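Citrate synthase (PDB 2P2W) probably catalyses the condensation of oxaloacetate with acetyl-CoA and water, giving citrate and free CoA for the tricarboxylic acid cycle. Local coordinates at residues E76-L81 / L138-K143; D92-F97 / F317-A322; I125-Y130 / E149-M154. All blocks are in the same frame, centred on the assembly; numbering follows the deposited sequence.

Interaction 1 (E76-L81 / L138-K143); sequences EALGIL and LIRPRK
The guanidinium of Arg140 meets Leu78 obliquely, by its two terminal nitrogens: methyl CD2 of Leu78 lies 3.5 Å from Arg140 NH2 and 3.7 Å from Arg140 NH1. The methyl is thus set against the forked end of the group, with Arg140 CZ slightly farther off. In the predominantly helical citrate synthase fold this joins the short helix 75-81 to the loop that connects helix 110-133 with helix 147-156. The two side chains approach from opposite directions. Arg140 turns CG beside its backbone N and bends at the second torsion (chi2 -79°), then runs extended through chi3 and chi4, which brings the end of the side chain nearer to the helix than its root. The contact is van der Waals only, an aliphatic methyl against a charged group that is exposed at the surface. Arg140 also touches a molecule of the crystal lattice, so the lattice may influence its pose.

The rest of the contact is apolar. Leu78 and Leu138 reach toward each other tip to tip, Leu78 CD1 standing 3.8 Å from Leu138 CD1. One leucine of the helix therefore serves two loop residues, sending one methyl to each. Tyr128 of helix 110-133 packs on both Leu78 and Arg140, while Tyr82 touches Leu138. Helix 75-81 also packs against the second subunit, where Glu76 touches Pro85 and Ile80 touches Leu84 of that chain. Farther along the loop, Arg142 forms a salt bridge with Asp144 and a cation-pi contact with Tyr153. One turn beyond Leu78, the buried Leu81 comes to the other branch of Leu138 in a looser contact, with Leu81 CD2 4.4 Å from Leu138 CD2.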
loop_
_atom_site.group_PDB
_atom_site.type_symbol
_atom_site.label_atom_id
_atom_site.label_comp_id
_atom_site.label_asym_id
_atom_site.label_seq_id
_atom_site.Cartn_x
_atom_site.Cartn_y
_atom_site.Cartn_z
ATOM N N GLU A 76 -5.753 -17.652 -16.911
ATOM C CA GLU A 76 -4.998 -16.519 -17.437
ATOM C C GLU A 76 -3.789 -16.191 -16.565
ATOM O O GLU A 76 -2.740 -15.789 -17.071
ATOM C CB GLU A 76 -5.903 -15.291 -17.549
ATOM C CG GLU A 76 -6.303 -14.693 -16.215
ATOM C CD GLU A 76 -7.593 -13.905 -16.300
ATOM O OE1 GLU A 76 -8.091 -13.702 -17.429
ATOM O OE2 GLU A 76 -8.112 -13.495 -15.239
ATOM N N ALA A 77 -3.939 -16.363 -15.256
ATOM C CA ALA A 77 -2.848 -16.090 -14.328
ATOM C C ALA A 77 -1.704 -17.045 -14.623
ATOM O O ALA A 77 -0.534 -16.666 -14.584
ATOM C CB ALA A 77 -3.323 -16.267 -12.889
ATOM N N LEU A 78 -2.050 -18.289 -14.929
ATOM C CA LEU A 78 -1.045 -19.292 -15.229
ATOM C C LEU A 78 -0.268 -18.875 -16.473
ATOM O O LEU A 78 0.939 -19.090 -16.565
ATOM C CB LEU A 78 -1.714 -20.652 -15.438
ATOM C CG LEU A 78 -0.892 -21.849 -14.962
ATOM C CD1 LEU A 78 -0.465 -21.625 -13.516
ATOM C CD2 LEU A 78 -1.713 -23.126 -15.088
ATOM N N GLY A 79 -0.965 -18.266 -17.427
ATOM C CA GLY A 79 -0.307 -17.820 -18.642
ATOM C C GLY A 79 0.747 -16.771 -18.340
ATOM O O GLY A 79 1.841 -16.790 -18.907
ATOM N N ILE A 80 0.414 -15.851 -17.440
ATOM C CA ILE A 80 1.326 -14.785 -17.041
ATOM C C ILE A 80 2.537 -15.345 -16.294
ATOM O O ILE A 80 3.659 -14.887 -16.491
ATOM C CB ILE A 80 0.599 -13.765 -16.137
ATOM C CG1 ILE A 80 -0.321 -12.891 -16.990
ATOM C CG2 ILE A 80 1.601 -12.924 -15.369
ATOM C CD1 ILE A 80 -1.604 -12.485 -16.288
ATOM N N LEU A 81 2.300 -16.337 -15.440
ATOM C CA LEU A 81 3.369 -16.955 -14.655
ATOM C C LEU A 81 4.570 -17.379 -15.494
ATOM O O LEU A 81 5.717 -17.076 -15.157
ATOM C CB LEU A 81 2.838 -18.180 -13.907
ATOM C CG LEU A 81 3.885 -19.008 -13.152
ATOM C CD1 LEU A 81 4.442 -18.196 -11.996
ATOM C CD2 LEU A 81 3.264 -20.298 -12.643
ATOM N N LEU A 138 4.537 -28.103 -12.105
ATOM C CA LEU A 138 3.639 -27.606 -11.075
ATOM C C LEU A 138 2.962 -28.776 -10.379
ATOM O O LEU A 138 2.735 -29.825 -10.984
ATOM C CB LEU A 138 2.559 -26.705 -11.684
ATOM C CG LEU A 138 2.984 -25.428 -12.413
ATOM C CD1 LEU A 138 1.753 -24.712 -12.950
ATOM C CD2 LEU A 138 3.751 -24.521 -11.463
ATOM N N ILE A 139 2.662 -28.598 -9.099
ATOM C CA ILE A 139 1.957 -29.616 -8.333
ATOM C C ILE A 139 0.652 -28.939 -7.944
ATOM O O ILE A 139 0.633 -28.037 -7.104
ATOM C CB ILE A 139 2.738 -30.038 -7.073
ATOM C CG1 ILE A 139 4.009 -30.787 -7.486
ATOM C CG2 ILE A 139 1.862 -30.923 -6.186
ATOM C CD1 ILE A 139 4.924 -31.163 -6.324
ATOM N N ARG A 140 -0.433 -29.363 -8.586
ATOM C CA ARG A 140 -1.756 -28.775 -8.368
ATOM C C ARG A 140 -2.249 -28.962 -6.926
ATOM O O ARG A 140 -1.894 -29.911 -6.239
ATOM C CB ARG A 140 -2.735 -29.430 -9.343
ATOM C CG ARG A 140 -2.275 -29.312 -10.796
ATOM C CD ARG A 140 -2.564 -27.924 -11.380
ATOM N NE ARG A 140 -1.988 -27.802 -12.723
ATOM C CZ ARG A 140 -2.340 -26.723 -13.448
ATOM N NH1 ARG A 140 -3.168 -25.825 -12.945
ATOM N NH2 ARG A 140 -1.844 -26.565 -14.679
ATOM N N PRO A 141 -3.091 -28.028 -6.457
ATOM C CA PRO A 141 -3.630 -28.106 -5.098
ATOM C C PRO A 141 -4.433 -29.399 -4.948
ATOM O O PRO A 141 -5.143 -29.798 -5.872
ATOM C CB PRO A 141 -4.534 -26.874 -5.008
ATOM C CG PRO A 141 -3.933 -25.921 -6.000
ATOM C CD PRO A 141 -3.575 -26.822 -7.151
ATOM N N ARG A 142 -4.313 -30.054 -3.797
ATOM C CA ARG A 142 -5.051 -31.288 -3.543
ATOM C C ARG A 142 -6.185 -30.983 -2.577
ATOM O O ARG A 142 -5.944 -30.548 -1.447
ATOM C CB ARG A 142 -4.127 -32.348 -2.946
ATOM C CG ARG A 142 -3.181 -32.976 -3.958
ATOM C CD ARG A 142 -2.241 -33.952 -3.281
ATOM N NE ARG A 142 -2.950 -34.895 -2.416
ATOM C CZ ARG A 142 -2.357 -35.872 -1.738
ATOM N NH1 ARG A 142 -1.043 -36.036 -1.829
ATOM N NH2 ARG A 142 -3.072 -36.679 -0.961
ATOM N N LYS A 143 -7.419 -31.219 -3.010
ATOM C CA LYS A 143 -8.571 -30.918 -2.174
ATOM C C LYS A 143 -8.715 -31.816 -0.949
ATOM O O LYS A 143 -9.475 -31.495 -0.036
ATOM C CB LYS A 143 -9.861 -30.952 -3.005
ATOM C CG LYS A 143 -10.914 -29.962 -2.505
ATOM C CD LYS A 143 -12.178 -29.979 -3.348
ATOM C CE LYS A 143 -13.154 -28.896 -2.884
ATOM N NZ LYS A 143 -13.615 -29.132 -1.491
#

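Interaction 2 (D92-F97 / F317-A322); sequences DVLKIF and FTALFA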
loop_
_atom_site.group_PDB
_atom_site.type_symbol
_atom_site.label_atom_id
_atom_site.label_comp_id
_atom_site.label_asym_id
_atom_site.label_seq_id
_atom_site.Cartn_x
_atom_site.Cartn_y
_atom_site.Cartn_z
ATOM N N ASP A 92 6.664 -9.614 -4.028
ATOM C CA ASP A 92 6.311 -8.967 -5.289
ATOM C C ASP A 92 5.459 -9.890 -6.153
ATOM O O ASP A 92 4.554 -9.436 -6.856
ATOM C CB ASP A 92 7.569 -8.544 -6.054
ATOM C CG ASP A 92 8.285 -7.379 -5.391
ATOM O OD1 ASP A 92 7.637 -6.662 -4.602
ATOM O OD2 ASP A 92 9.485 -7.175 -5.664
ATOM N N VAL A 93 5.754 -11.185 -6.097
ATOM C CA VAL A 93 4.999 -12.175 -6.855
ATOM C C VAL A 93 3.540 -12.117 -6.405
ATOM O O VAL A 93 2.620 -12.132 -7.231
ATOM C CB VAL A 93 5.566 -13.598 -6.618
ATOM C CG1 VAL A 93 4.651 -14.642 -7.240
ATOM C CG2 VAL A 93 6.962 -13.697 -7.224
ATOM N N LEU A 94 3.336 -12.040 -5.091
ATOM C CA LEU A 94 1.990 -11.950 -4.532
ATOM C C LEU A 94 1.274 -10.696 -5.044
ATOM O O LEU A 94 0.102 -10.753 -5.409
ATOM C CB LEU A 94 2.049 -11.925 -3.000
ATOM C CG LEU A 94 2.345 -13.260 -2.305
ATOM C CD1 LEU A 94 2.612 -13.035 -0.822
ATOM C CD2 LEU A 94 1.169 -14.200 -2.504
ATOM N N LYS A 95 1.981 -9.566 -5.073
ATOM C CA LYS A 95 1.391 -8.314 -5.553
ATOM C C LYS A 95 0.853 -8.485 -6.966
ATOM O O LYS A 95 -0.282 -8.104 -7.273
ATOM C CB LYS A 95 2.430 -7.192 -5.585
ATOM C CG LYS A 95 2.887 -6.666 -4.241
ATOM C CD LYS A 95 3.965 -5.633 -4.495
ATOM C CE LYS A 95 4.796 -5.350 -3.263
ATOM N NZ LYS A 95 5.955 -4.490 -3.633
ATOM N N ILE A 96 1.696 -9.046 -7.828
ATOM C CA ILE A 96 1.336 -9.272 -9.223
ATOM C C ILE A 96 0.047 -10.066 -9.374
ATOM O O ILE A 96 -0.892 -9.627 -10.039
ATOM C CB ILE A 96 2.456 -10.032 -9.966
ATOM C CG1 ILE A 96 3.722 -9.172 -10.023
ATOM C CG2 ILE A 96 1.986 -10.403 -11.373
ATOM C CD1 ILE A 96 4.951 -9.918 -10.542
ATOM N N PHE A 97 -0.002 -11.239 -8.758
ATOM C CA PHE A 97 -1.175 -12.091 -8.937
ATOM C C PHE A 97 -2.441 -11.551 -8.239
ATOM O O PHE A 97 -3.558 -11.945 -8.540
ATOM C CB PHE A 97 -0.834 -13.511 -8.462
ATOM C CG PHE A 97 0.024 -14.202 -9.491
ATOM C CD1 PHE A 97 -0.538 -14.621 -10.692
ATOM C CD2 PHE A 97 1.382 -14.372 -9.264
ATOM C CE1 PHE A 97 0.262 -15.203 -11.669
ATOM C CE2 PHE A 97 2.179 -14.953 -10.246
ATOM C CZ PHE A 97 1.629 -15.365 -11.454
ATOM N N PHE A 317 10.504 -15.941 3.207
ATOM C CA PHE A 317 10.161 -15.799 4.634
ATOM C C PHE A 317 9.062 -14.726 4.874
ATOM O O PHE A 317 8.106 -14.958 5.598
ATOM C CB PHE A 317 11.425 -15.406 5.412
ATOM C CG PHE A 317 12.383 -16.557 5.602
ATOM C CD1 PHE A 317 12.207 -17.757 4.920
ATOM C CD2 PHE A 317 13.484 -16.391 6.433
ATOM C CE1 PHE A 317 13.139 -18.784 5.075
ATOM C CE2 PHE A 317 14.413 -17.421 6.580
ATOM C CZ PHE A 317 14.242 -18.618 5.902
ATOM N N THR A 318 9.203 -13.546 4.276
ATOM C CA THR A 318 8.202 -12.505 4.476
ATOM C C THR A 318 6.865 -12.928 3.862
ATOM O O THR A 318 5.801 -12.592 4.382
ATOM C CB THR A 318 8.645 -11.154 3.856
ATOM O OG1 THR A 318 9.901 -10.759 4.418
ATOM C CG2 THR A 318 7.622 -10.070 4.166
ATOM N N ALA A 319 6.920 -13.673 2.761
ATOM C CA ALA A 319 5.696 -14.134 2.106
ATOM C C ALA A 319 5.002 -15.185 2.974
ATOM O O ALA A 319 3.777 -15.318 2.941
ATOM C CB ALA A 319 6.017 -14.707 0.726
ATOM N N LEU A 320 5.785 -15.938 3.744
ATOM C CA LEU A 320 5.215 -16.952 4.634
ATOM C C LEU A 320 4.479 -16.233 5.759
ATOM O O LEU A 320 3.427 -16.679 6.220
ATOM C CB LEU A 320 6.317 -17.844 5.212
ATOM C CG LEU A 320 6.969 -18.800 4.209
ATOM C CD1 LEU A 320 8.187 -19.456 4.854
ATOM C CD2 LEU A 320 5.961 -19.848 3.753
ATOM N N PHE A 321 5.056 -15.120 6.200
ATOM C CA PHE A 321 4.464 -14.290 7.241
ATOM C C PHE A 321 3.118 -13.802 6.689
ATOM O O PHE A 321 2.084 -13.899 7.357
ATOM C CB PHE A 321 5.394 -13.097 7.516
ATOM C CG PHE A 321 5.064 -12.312 8.765
ATOM C CD1 PHE A 321 3.769 -12.264 9.274
ATOM C CD2 PHE A 321 6.059 -11.569 9.404
ATOM C CE1 PHE A 321 3.468 -11.490 10.397
ATOM C CE2 PHE A 321 5.768 -10.791 10.529
ATOM C CZ PHE A 321 4.472 -10.751 11.025
ATOM N N ALA A 322 3.138 -13.300 5.455
ATOM C CA ALA A 322 1.933 -12.782 4.806
ATOM C C ALA A 322 0.844 -13.841 4.609
ATOM O O ALA A 322 -0.347 -13.550 4.723
ATOM C CB ALA A 322 2.298 -12.156 3.456
#
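In the buried helical core of the citrate synthase fold, Leu94 of helix 90-98 packs against Ala319 and Ala322 near the start of the long helix 317-337. A single methyl does the touching: Leu94 CD1 lies 4.1 Å from Ala319 CB and 4.4 Å from Ala322 CB. The two alanines are three residues apart and present their methyls on one side of their helix, so Leu94 CD1 rests against two alanine methyls about one turn apart. Leu94 places CG beside its backbone N (chi1 -75°), which sends CD1 toward the two alanines. Phe122 of helix 110-133 packs on Leu94, and Leu203 and Leu206 of helix 195-207 on Ala322. This is structural packing some way from the active site: the side chain of Asp300, predicted to be catalytic, and a bound citrate are each about 11 Å from the side chain of Ala322. Polar groups of helix 90-98 are buried too: Asp92 OD2 forms a salt bridge with Lys207, and Lys95 NZ hydrogen-bonds Ser197 OG of the second subunit. Within the helix, Lys95 NZ approaches Asp92 OD1 nearly along the C-O bond direction, closing a salt bridge of 2.9 Å.

Interaction 3 (I125-Y130 / E149-M154); sequences ILAYYY and ENFYYM
Ala127 points toward the helix of Met154, and the two beta carbons meet more tightly than usual van der Waals contact, Ala127 CB to Met154 CB measuring 3.5 Å. The methionine turns CG beside its backbone N, and a bend at its last torsion (chi3 -55°) turns the terminal methyl back toward the alanine. Met154 CE comes to 3.8 Å from Ala127 CB, so both ends of the methionine side chain touch one small methyl. Phe151, one turn earlier, is turned differently: its CG lies anti to the backbone N (chi1 173°), which swings the ring over toward Leu126. Phe151 CE1 approaches Leu126 CB obliquely at 4.1 Å, while the backbone N of Ala127 sits at the ring edge, near its plane. These side chains pack helix 110-133 against helix 147-156, neighbours in sequence within the helical citrate synthase fold; the connecting loop carries the chain back so that segments 125-130 and 149-154 run almost parallel, at 10°. The axes of these short segments come within 9.2 Å. Pro123, earlier in helix 110-133, packs on both Phe151 and Met154. From helix 317-337, Leu320 touches the phenylalanine, while Ala319 and Thr323 pack on Leu126. The backbones come nearest at the small Ala127, whose CA is 5.7 Å from Met154 CA.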
loop_
_atom_site.group_PDB
_atom_site.type_symbol
_atom_site.label_atom_id
_atom_site.label_comp_id
_atom_site.label_asym_id
_atom_site.label_seq_id
_atom_site.Cartn_x
_atom_site.Cartn_y
_atom_site.Cartn_z
ATOM N N ILE A 125 -0.044 -19.412 -5.108
ATOM C CA ILE A 125 0.772 -18.417 -5.797
ATOM C C ILE A 125 2.243 -18.667 -5.478
ATOM O O ILE A 125 3.079 -18.724 -6.380
ATOM C CB ILE A 125 0.399 -16.979 -5.357
ATOM C CG1 ILE A 125 -0.986 -16.614 -5.898
ATOM C CG2 ILE A 125 1.443 -15.982 -5.858
ATOM C CD1 ILE A 125 -1.525 -15.300 -5.359
ATOM N N LEU A 126 2.547 -18.826 -4.193
ATOM C CA LEU A 126 3.921 -19.057 -3.757
ATOM C C LEU A 126 4.490 -20.380 -4.255
ATOM O O LEU A 126 5.604 -20.424 -4.772
ATOM C CB LEU A 126 4.008 -19.017 -2.228
ATOM C CG LEU A 126 3.537 -17.731 -1.542
ATOM C CD1 LEU A 126 3.806 -17.824 -0.045
ATOM C CD2 LEU A 126 4.263 -16.531 -2.138
ATOM N N ALA A 127 3.729 -21.460 -4.094
ATOM C CA ALA A 127 4.196 -22.772 -4.522
ATOM C C ALA A 127 4.421 -22.828 -6.032
ATOM O O ALA A 127 5.451 -23.325 -6.493
ATOM C CB ALA A 127 3.206 -23.846 -4.090
ATOM N N TYR A 128 3.464 -22.313 -6.799
ATOM C CA TYR A 128 3.586 -22.309 -8.253
ATOM C C TYR A 128 4.814 -21.545 -8.724
ATOM O O TYR A 128 5.524 -21.998 -9.624
ATOM C CB TYR A 128 2.350 -21.681 -8.897
ATOM C CG TYR A 128 1.162 -22.609 -9.071
ATOM C CD1 TYR A 128 1.107 -23.852 -8.440
ATOM C CD2 TYR A 128 0.080 -22.223 -9.858
ATOM C CE1 TYR A 128 -0.008 -24.690 -8.591
ATOM C CE2 TYR A 128 -1.031 -23.043 -10.014
ATOM C CZ TYR A 128 -1.071 -24.272 -9.380
ATOM O OH TYR A 128 -2.183 -25.066 -9.535
ATOM N N TYR A 129 5.061 -20.378 -8.133
ATOM C CA TYR A 129 6.212 -19.589 -8.549
ATOM C C TYR A 129 7.508 -20.290 -8.160
ATOM O O TYR A 129 8.500 -20.223 -8.882
ATOM C CB TYR A 129 6.168 -18.182 -7.943
ATOM C CG TYR A 129 7.264 -17.293 -8.480
ATOM C CD1 TYR A 129 7.131 -16.663 -9.723
ATOM C CD2 TYR A 129 8.467 -17.153 -7.798
ATOM C CE1 TYR A 129 8.181 -15.923 -10.272
ATOM C CE2 TYR A 129 9.519 -16.413 -8.335
ATOM C CZ TYR A 129 9.372 -15.805 -9.570
ATOM O OH TYR A 129 10.421 -15.083 -10.096
ATOM N N TYR A 130 7.488 -20.964 -7.020
ATOM C CA TYR A 130 8.653 -21.699 -6.551
ATOM C C TYR A 130 9.014 -22.793 -7.560
ATOM O O TYR A 130 10.161 -22.881 -8.012
ATOM C CB TYR A 130 8.353 -22.325 -5.193
ATOM C CG TYR A 130 9.476 -23.164 -4.637
ATOM C CD1 TYR A 130 10.687 -22.583 -4.262
ATOM C CD2 TYR A 130 9.323 -24.540 -4.472
ATOM C CE1 TYR A 130 11.720 -23.354 -3.732
ATOM C CE2 TYR A 130 10.348 -25.319 -3.942
ATOM C CZ TYR A 130 11.542 -24.719 -3.574
ATOM O OH TYR A 130 12.557 -25.487 -3.052
ATOM N N GLU A 149 -1.013 -28.408 4.991
ATOM C CA GLU A 149 -0.521 -29.666 4.420
ATOM C C GLU A 149 -0.345 -29.478 2.921
ATOM O O GLU A 149 0.677 -29.849 2.339
ATOM C CB GLU A 149 -1.536 -30.796 4.623
ATOM C CG GLU A 149 -1.462 -31.516 5.942
ATOM C CD GLU A 149 -2.523 -32.598 6.059
ATOM O OE1 GLU A 149 -3.528 -32.549 5.305
ATOM O OE2 GLU A 149 -2.357 -33.492 6.915
ATOM N N ASN A 150 -1.368 -28.904 2.300
ATOM C CA ASN A 150 -1.355 -28.683 0.866
ATOM C C ASN A 150 -0.254 -27.744 0.402
ATOM O O ASN A 150 0.323 -27.935 -0.674
ATOM C CB ASN A 150 -2.695 -28.139 0.395
ATOM C CG ASN A 150 -2.711 -27.892 -1.091
ATOM O OD1 ASN A 150 -2.665 -28.826 -1.895
ATOM N ND2 ASN A 150 -2.801 -26.623 -1.470
ATOM N N PHE A 151 0.025 -26.714 1.192
ATOM C CA PHE A 151 1.076 -25.779 0.820
ATOM C C PHE A 151 2.393 -26.537 0.765
ATOM O O PHE A 151 3.147 -26.437 -0.203
ATOM C CB PHE A 151 1.175 -24.640 1.836
ATOM C CG PHE A 151 2.345 -23.727 1.605
ATOM C CD1 PHE A 151 2.626 -23.245 0.330
ATOM C CD2 PHE A 151 3.166 -23.346 2.661
ATOM C CE1 PHE A 151 3.711 -22.396 0.106
ATOM C CE2 PHE A 151 4.255 -22.495 2.452
ATOM C CZ PHE A 151 4.527 -22.020 1.170
ATOM N N TYR A 152 2.653 -27.315 1.807
ATOM C CA TYR A 152 3.883 -28.086 1.882
ATOM C C TYR A 152 3.982 -29.069 0.716
ATOM O O TYR A 152 5.057 -29.268 0.145
ATOM C CB TYR A 152 3.937 -28.837 3.209
ATOM C CG TYR A 152 5.313 -29.345 3.570
ATOM C CD1 TYR A 152 6.214 -28.543 4.273
ATOM C CD2 TYR A 152 5.716 -30.627 3.205
ATOM C CE1 TYR A 152 7.485 -29.013 4.607
ATOM C CE2 TYR A 152 6.978 -31.106 3.528
ATOM C CZ TYR A 152 7.858 -30.298 4.229
ATOM O OH TYR A 152 9.100 -30.786 4.558
ATOM N N TYR A 153 2.856 -29.670 0.346
ATOM C CA TYR A 153 2.853 -30.630 -0.748
ATOM C C TYR A 153 3.056 -29.982 -2.118
ATOM O O TYR A 153 3.748 -30.540 -2.970
ATOM C CB TYR A 153 1.557 -31.451 -0.738
ATOM C CG TYR A 153 1.656 -32.709 -1.570
ATOM C CD1 TYR A 153 2.168 -33.886 -1.019
ATOM C CD2 TYR A 153 1.303 -32.713 -2.918
ATOM C CE1 TYR A 153 2.332 -35.034 -1.790
ATOM C CE2 TYR A 153 1.461 -33.857 -3.701
ATOM C CZ TYR A 153 1.979 -35.013 -3.129
ATOM O OH TYR A 153 2.157 -36.146 -3.891
ATOM N N MET A 154 2.456 -28.814 -2.340
ATOM C CA MET A 154 2.616 -28.127 -3.620
ATOM C C MET A 154 4.051 -27.633 -3.757
ATOM O O MET A 154 4.539 -27.407 -4.867
ATOM C CB MET A 154 1.666 -26.932 -3.737
ATOM C CG MET A 154 0.187 -27.291 -3.805
ATOM S SD MET A 154 -0.818 -25.833 -4.174
ATOM C CE MET A 154 -0.299 -24.701 -2.867
#

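In the fold
Interactions 2 and 3 are buried and rest on carbon packing, of methyls alone in interaction 2 and with a phenylalanine ring in interaction 3. Interaction 1, partly exposed, mixes leucine contacts with a guanidinium at the surface. Helix 110-133 lies between helix 90-98 of interaction 2 and helix 147-156 of interaction 3: Leu126 packs on Leu94, and Ile125 on Val93 and Phe97. Interaction 1 borders interaction 3 through the loop 138-143, where Arg142 N probably hydrogen-bonds Asn150 OD1. It meets interaction 2 where Ala77 and Leu81 touch the Phe97 ring. Segments of interactions 1 and 2, but not of 3, reach the second subunit. Interaction 3 joins sequence neighbours, interaction 2 helices some 220 residues apart.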